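Local coordinates for phycoerythrin alpha-2 chain (Rhodomonas sp. CS24, PDB 1XG0), which harvests light for photosynthesis in a cryptophyte alga, carrying a covalently bound 15,16-dihydrobiliverdin as part of the phycobiliprotein complex, at residues Cys19-Ala22 and Pro23-Tyr26; Ile47-Ser50 and Thr51-Glu55. One frame throughout, in Å; residues are numbered along the deposited sequence.

Contact 1 (Cys19-Ala22 and Pro23-Tyr26); sequences CSRA and PKEY. With DBV (15,16-dihydrobiliverdin), chain G.
Arg-21 meets Glu-25 beside the dihydrobiliverdin, guanidinium to carboxylate. Ahead of it in the chain, Cys-19 is bonded covalently through SG to CAA of the pigment, 1.8 Å away. At Ser-20 the hydroxyl lies near methyl CMA of the same pigment. Arg-21 then does most of the work. Its CG is anti to the backbone N (chi1 -173°) and the chain bends at chi2, which carries the guanidinium along the pigment to Glu-25. NH1 and NH2 grip that carboxylate end-on, NH2 reaching OE2 at 2.8 Å and NH1 reaching OE1 at 2.9 Å, each oxygen offering its syn lone pair; the two planes are only 10° apart. On the pigment, NE donates to propionate oxygen O2B (3.0 Å) and NH2 to O1B, while methine carbon CHB lies under one guanidinium face. With a leucine in place of Arg-21, both the Glu-25 carboxylate and the propionate would probably lose their positive mate, and the propionate would be freer to swing. Ala-22 leads into Pro-23, whose CB packs on ring atoms C3D and C4D at the far end of the pigment. There Glu-25 OE1 accepts from lactam nitrogen ND at 2.8 Å, and Tyr-26 N donates to carbonyl OD at 3.0 Å. Held by two arginine nitrogens and by ND, the carboxylate is likely to stay ionised and to fix where the terminal ring sits.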
loop_
_atom_site.group_PDB
_atom_site.type_symbol
_atom_site.label_atom_id
_atom_site.label_comp_id
_atom_site.label_asym_id
_atom_site.label_seq_id
_atom_site.Cartn_x
_atom_site.Cartn_y
_atom_site.Cartn_z
ATOM N N CYS B 19 21.488 -15.829 3.349
ATOM C CA CYS B 19 21.585 -15.021 2.136
ATOM C C CYS B 19 22.977 -15.076 1.560
ATOM O O CYS B 19 23.960 -14.907 2.263
ATOM C CB CYS B 19 21.237 -13.593 2.534
ATOM S SG CYS B 19 21.381 -12.352 1.241
ATOM N N SER B 20 23.059 -15.244 0.231
ATOM C CA SER B 20 24.315 -15.340 -0.468
ATOM C C SER B 20 25.057 -13.991 -0.619
ATOM O O SER B 20 26.234 -13.980 -0.897
ATOM C CB SER B 20 24.124 -15.939 -1.845
ATOM O OG SER B 20 23.219 -15.168 -2.624
ATOM N N ARG B 21 24.366 -12.871 -0.443
ATOM C CA ARG B 21 24.960 -11.541 -0.504
ATOM C C ARG B 21 25.652 -11.305 0.834
ATOM O O ARG B 21 24.999 -11.292 1.877
ATOM C CB ARG B 21 23.850 -10.513 -0.747
ATOM C CG ARG B 21 24.287 -9.084 -0.994
ATOM C CD ARG B 21 24.710 -8.310 0.201
ATOM N NE ARG B 21 24.809 -6.888 -0.107
ATOM C CZ ARG B 21 25.140 -5.948 0.759
ATOM N NH1 ARG B 21 25.570 -6.272 1.975
ATOM N NH2 ARG B 21 25.016 -4.677 0.425
ATOM N N ALA B 22 26.952 -11.144 0.841
ATOM C CA ALA B 22 27.698 -11.078 2.090
ATOM C C ALA B 22 27.397 -9.800 2.876
ATOM O O ALA B 22 27.343 -8.714 2.283
ATOM C CB ALA B 22 29.217 -11.148 1.817
ATOM N N PRO B 23 27.260 -9.900 4.196
ATOM C CA PRO B 23 27.245 -8.695 5.028
ATOM C C PRO B 23 28.491 -7.880 4.841
ATOM O O PRO B 23 29.562 -8.441 4.550
ATOM C CB PRO B 23 27.204 -9.264 6.441
ATOM C CG PRO B 23 26.662 -10.645 6.356
ATOM C CD PRO B 23 27.119 -11.134 4.973
ATOM N N LYS B 24 28.419 -6.583 4.990
ATOM C CA LYS B 24 29.611 -5.722 4.943
ATOM C C LYS B 24 29.432 -4.392 5.662
ATOM O O LYS B 24 30.414 -3.789 6.119
ATOM C CB LYS B 24 30.065 -5.479 3.516
ATOM C CG LYS B 24 29.233 -4.567 2.712
ATOM C CD LYS B 24 29.759 -4.366 1.280
ATOM C CE LYS B 24 28.922 -3.346 0.626
ATOM N NZ LYS B 24 29.224 -3.257 -0.791
ATOM N N GLU B 25 28.217 -3.898 5.761
ATOM C CA GLU B 25 27.973 -2.567 6.294
ATOM C C GLU B 25 28.309 -2.482 7.762
ATOM O O GLU B 25 28.874 -1.463 8.232
ATOM C CB GLU B 25 26.541 -2.147 6.016
ATOM C CG GLU B 25 26.243 -1.890 4.536
ATOM C CD GLU B 25 25.977 -3.107 3.637
ATOM O OE1 GLU B 25 25.983 -4.285 4.102
ATOM O OE2 GLU B 25 25.772 -2.854 2.426
ATOM N N TYR B 26 27.901 -3.475 8.538
ATOM C CA TYR B 26 28.255 -3.512 9.980
ATOM C C TYR B 26 29.705 -4.008 10.093
ATOM O O TYR B 26 30.077 -5.071 9.591
ATOM C CB TYR B 26 27.298 -4.456 10.717
ATOM C CG TYR B 26 27.761 -4.785 12.096
ATOM C CD1 TYR B 26 27.642 -3.890 13.141
ATOM C CD2 TYR B 26 28.327 -6.039 12.388
ATOM C CE1 TYR B 26 28.051 -4.213 14.427
ATOM C CE2 TYR B 26 28.751 -6.361 13.672
ATOM C CZ TYR B 26 28.603 -5.458 14.679
ATOM O OH TYR B 26 28.982 -5.744 15.975
HETATM N NA DBV G . 20.596 -10.215 -2.554
HETATM C C1A DBV G . 20.511 -11.381 -3.233
HETATM C C2A DBV G . 20.177 -12.472 -2.311
HETATM C C3A DBV G . 20.114 -11.917 -1.058
HETATM C C4A DBV G . 20.356 -10.477 -1.202
HETATM C CMA DBV G . 19.950 -13.850 -2.746
HETATM C CBA DBV G . 18.607 -12.235 0.960
HETATM O OA DBV G . 20.678 -11.491 -4.467
HETATM C CHA DBV G . 20.360 -9.535 -0.219
HETATM C CAA DBV G . 19.879 -12.643 0.243
HETATM N NB DBV G . 21.111 -7.344 0.575
HETATM C C1B DBV G . 20.532 -8.113 -0.416
HETATM C C2B DBV G . 20.140 -7.251 -1.484
HETATM C C3B DBV G . 20.605 -5.986 -1.164
HETATM C C4B DBV G . 21.222 -6.025 0.142
HETATM C CHB DBV G . 21.663 -4.931 0.858
HETATM C CMB DBV G . 19.250 -7.556 -2.645
HETATM C CAB DBV G . 20.502 -4.764 -2.019
HETATM C CBB DBV G . 21.579 -4.730 -3.136
HETATM C CGB DBV G . 22.960 -4.867 -2.545
HETATM O O1B DBV G . 23.445 -3.906 -1.915
HETATM O O2B DBV G . 23.555 -6.005 -2.676
HETATM C CHC DBV G . 22.263 -5.889 5.659
HETATM N NC DBV G . 21.963 -5.698 3.221
HETATM C C1C DBV G . 21.973 -4.730 2.205
HETATM C C2C DBV G . 22.300 -3.474 2.826
HETATM C C3C DBV G . 22.430 -3.717 4.189
HETATM C C4C DBV G . 22.242 -5.081 4.395
HETATM C CMC DBV G . 22.698 -2.702 5.274
HETATM C CAC DBV G . 22.404 -2.182 2.097
HETATM C CBC DBV G . 21.074 -1.532 1.713
HETATM C CGC DBV G . 20.244 -0.822 2.728
HETATM O O1C DBV G . 20.847 -0.286 3.688
HETATM O O2C DBV G . 18.977 -0.761 2.613
HETATM N ND DBV G . 24.730 -6.044 5.929
HETATM C C1D DBV G . 23.509 -6.809 5.754
HETATM C C2D DBV G . 23.485 -7.656 6.983
HETATM C C3D DBV G . 24.538 -7.433 7.756
HETATM C C4D DBV G . 25.362 -6.384 7.069
HETATM C CMD DBV G . 22.363 -8.634 7.213
HETATM C CAD DBV G . 24.838 -8.063 9.041
HETATM C CBD DBV G . 25.923 -7.895 9.757
HETATM O OD DBV G . 26.457 -5.905 7.446
#

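Contact 2 (Ile47-Ser50 and Thr51-Glu55); sequences IEVS and TGTAE
The start of helix 51-64 is closed here by a serine N-cap, at the point where the extended chain leaving strand 38-46 turns into the helix. Ser-50 is the capping residue. Its OG accepts from the backbone N of Thr-53 at 2.9 Å, with an N-H...O angle of 166°. The hydroxyl can do this because it sits between the backbone N and the carbonyl carbon (chi1 69°), which aims it forward at the amides of the first turn. The carbonyl of the same residue takes the next amide along: Ala-54 N donates to Ser-50 O at 3.0 Å. One residue thus satisfies two successive N-H groups of the opening turn, the first through its side chain and the second through its backbone. Glu-55 N to Thr-51 O carries on the regular helical pattern.

This is the usual way an N-cap serves a helix, supplying acceptors to amides that have no preceding turn to bond to. A water adds a bridge beside it, accepting from Ser-50 N at 2.9 Å and hydrogen-bonded to Thr-53 OG1 at 2.7 Å. Thr-53 has its OG1 beside its own backbone N, and OG1 lies 3.1 Å from Ser-50 OG. The other branch of the threonine, CG2, meets Val-49 CG1 at 3.9 Å, the two side chains crossing at about a right angle, an apolar touch just ahead of the cap. Ser-50 OG is also hydrogen-bonded to an acidic side chain of another protein chain, and an acidic side chain of that chain bonds Thr-53 OG1 weakly. A second neighbouring chain packs an apolar side chain against Ala-54 and offers a polar one to Glu-55 OE2.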
loop_
_atom_site.group_PDB
_atom_site.type_symbol
_atom_site.label_atom_id
_atom_site.label_comp_id
_atom_site.label_asym_id
_atom_site.label_seq_id
_atom_site.Cartn_x
_atom_site.Cartn_y
_atom_site.Cartn_z
ATOM N N ILE B 47 10.698 12.522 6.043
ATOM C CA ILE B 47 9.590 11.727 5.520
ATOM C C ILE B 47 8.862 12.568 4.461
ATOM O O ILE B 47 8.425 13.694 4.745
ATOM C CB ILE B 47 8.640 11.333 6.651
ATOM C CG1 ILE B 47 9.396 10.577 7.765
ATOM C CG2 ILE B 47 7.489 10.503 6.105
ATOM C CD1 ILE B 47 10.243 9.396 7.298
ATOM N N GLU B 48 8.748 11.998 3.266
ATOM C CA GLU B 48 8.152 12.643 2.116
ATOM C C GLU B 48 7.080 11.745 1.518
ATOM O O GLU B 48 7.268 10.533 1.385
ATOM C CB GLU B 48 9.209 12.976 1.049
ATOM C CG GLU B 48 10.275 13.952 1.535
ATOM C CD GLU B 48 10.771 14.870 0.428
ATOM O OE1 GLU B 48 11.652 14.396 -0.338
ATOM O OE2 GLU B 48 10.293 16.063 0.270
ATOM N N VAL B 49 5.996 12.378 1.081
ATOM C CA VAL B 49 4.901 11.705 0.376
ATOM C C VAL B 49 4.674 12.465 -0.911
ATOM O O VAL B 49 4.556 13.705 -0.894
ATOM C CB VAL B 49 3.618 11.642 1.227
ATOM C CG1 VAL B 49 2.461 11.065 0.434
ATOM C CG2 VAL B 49 3.887 10.791 2.462
ATOM N N SER B 50 4.588 11.733 -2.017
ATOM C CA SER B 50 4.479 12.329 -3.325
ATOM C C SER B 50 3.041 12.721 -3.693
ATOM O O SER B 50 2.067 12.239 -3.126
ATOM C CB SER B 50 4.954 11.343 -4.375
ATOM O OG SER B 50 4.029 10.257 -4.480
ATOM N N THR B 51 2.961 13.584 -4.711
ATOM C CA THR B 51 1.717 13.935 -5.373
ATOM C C THR B 51 0.993 12.679 -5.836
ATOM O O THR B 51 -0.239 12.517 -5.692
ATOM C CB THR B 51 2.009 14.784 -6.628
ATOM O OG1 THR B 51 2.758 15.959 -6.292
ATOM C CG2 THR B 51 0.738 15.330 -7.169
ATOM N N GLY B 52 1.725 11.766 -6.446
ATOM C CA GLY B 52 1.124 10.567 -6.974
ATOM C C GLY B 52 0.501 9.689 -5.902
ATOM O O GLY B 52 -0.612 9.151 -6.068
ATOM N N THR B 53 1.205 9.529 -4.786
ATOM C CA THR B 53 0.644 8.775 -3.686
ATOM C C THR B 53 -0.610 9.461 -3.142
ATOM O O THR B 53 -1.632 8.800 -2.885
ATOM C CB THR B 53 1.669 8.596 -2.558
ATOM O OG1 THR B 53 2.751 7.831 -3.100
ATOM C CG2 THR B 53 1.100 7.913 -1.366
ATOM N N ALA B 54 -0.539 10.777 -2.969
ATOM C CA ALA B 54 -1.698 11.522 -2.471
ATOM C C ALA B 54 -2.912 11.369 -3.400
ATOM O O ALA B 54 -4.056 11.234 -2.951
ATOM C CB ALA B 54 -1.326 12.989 -2.291
ATOM N N GLU B 55 -2.673 11.426 -4.718
ATOM C CA GLU B 55 -3.747 11.246 -5.699
ATOM C C GLU B 55 -4.324 9.845 -5.601
ATOM O O GLU B 55 -5.546 9.652 -5.728
ATOM C CB GLU B 55 -3.240 11.549 -7.114
ATOM C CG GLU B 55 -3.043 13.045 -7.297
ATOM C CD GLU B 55 -2.529 13.502 -8.646
ATOM O OE1 GLU B 55 -2.034 12.675 -9.389
ATOM O OE2 GLU B 55 -2.637 14.728 -8.921
HETATM O O HOH W 1 4.819 8.837 -1.666
#

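Contact 1 and contact 2 lie on opposite sides of the centre of this elongated chain, with centres 32 Å apart and nearest atoms about 20 Å apart, so neither touches the other. Residues 19-26 belong to the loop between the two antiparallel strands 7-15 and 38-46 and hold the dihydrobiliverdin, which Lys-41 on the second strand also binds. Residues 47-55 come after that strand and begin the helix. Contact 2 is not part of a pigment pocket, although the Val-49 side chain is about 10 Å from a bound phycoerythrobilin. The first contact serves chiefly the pigment, whereas the second sets the helix start among neighbouring chains.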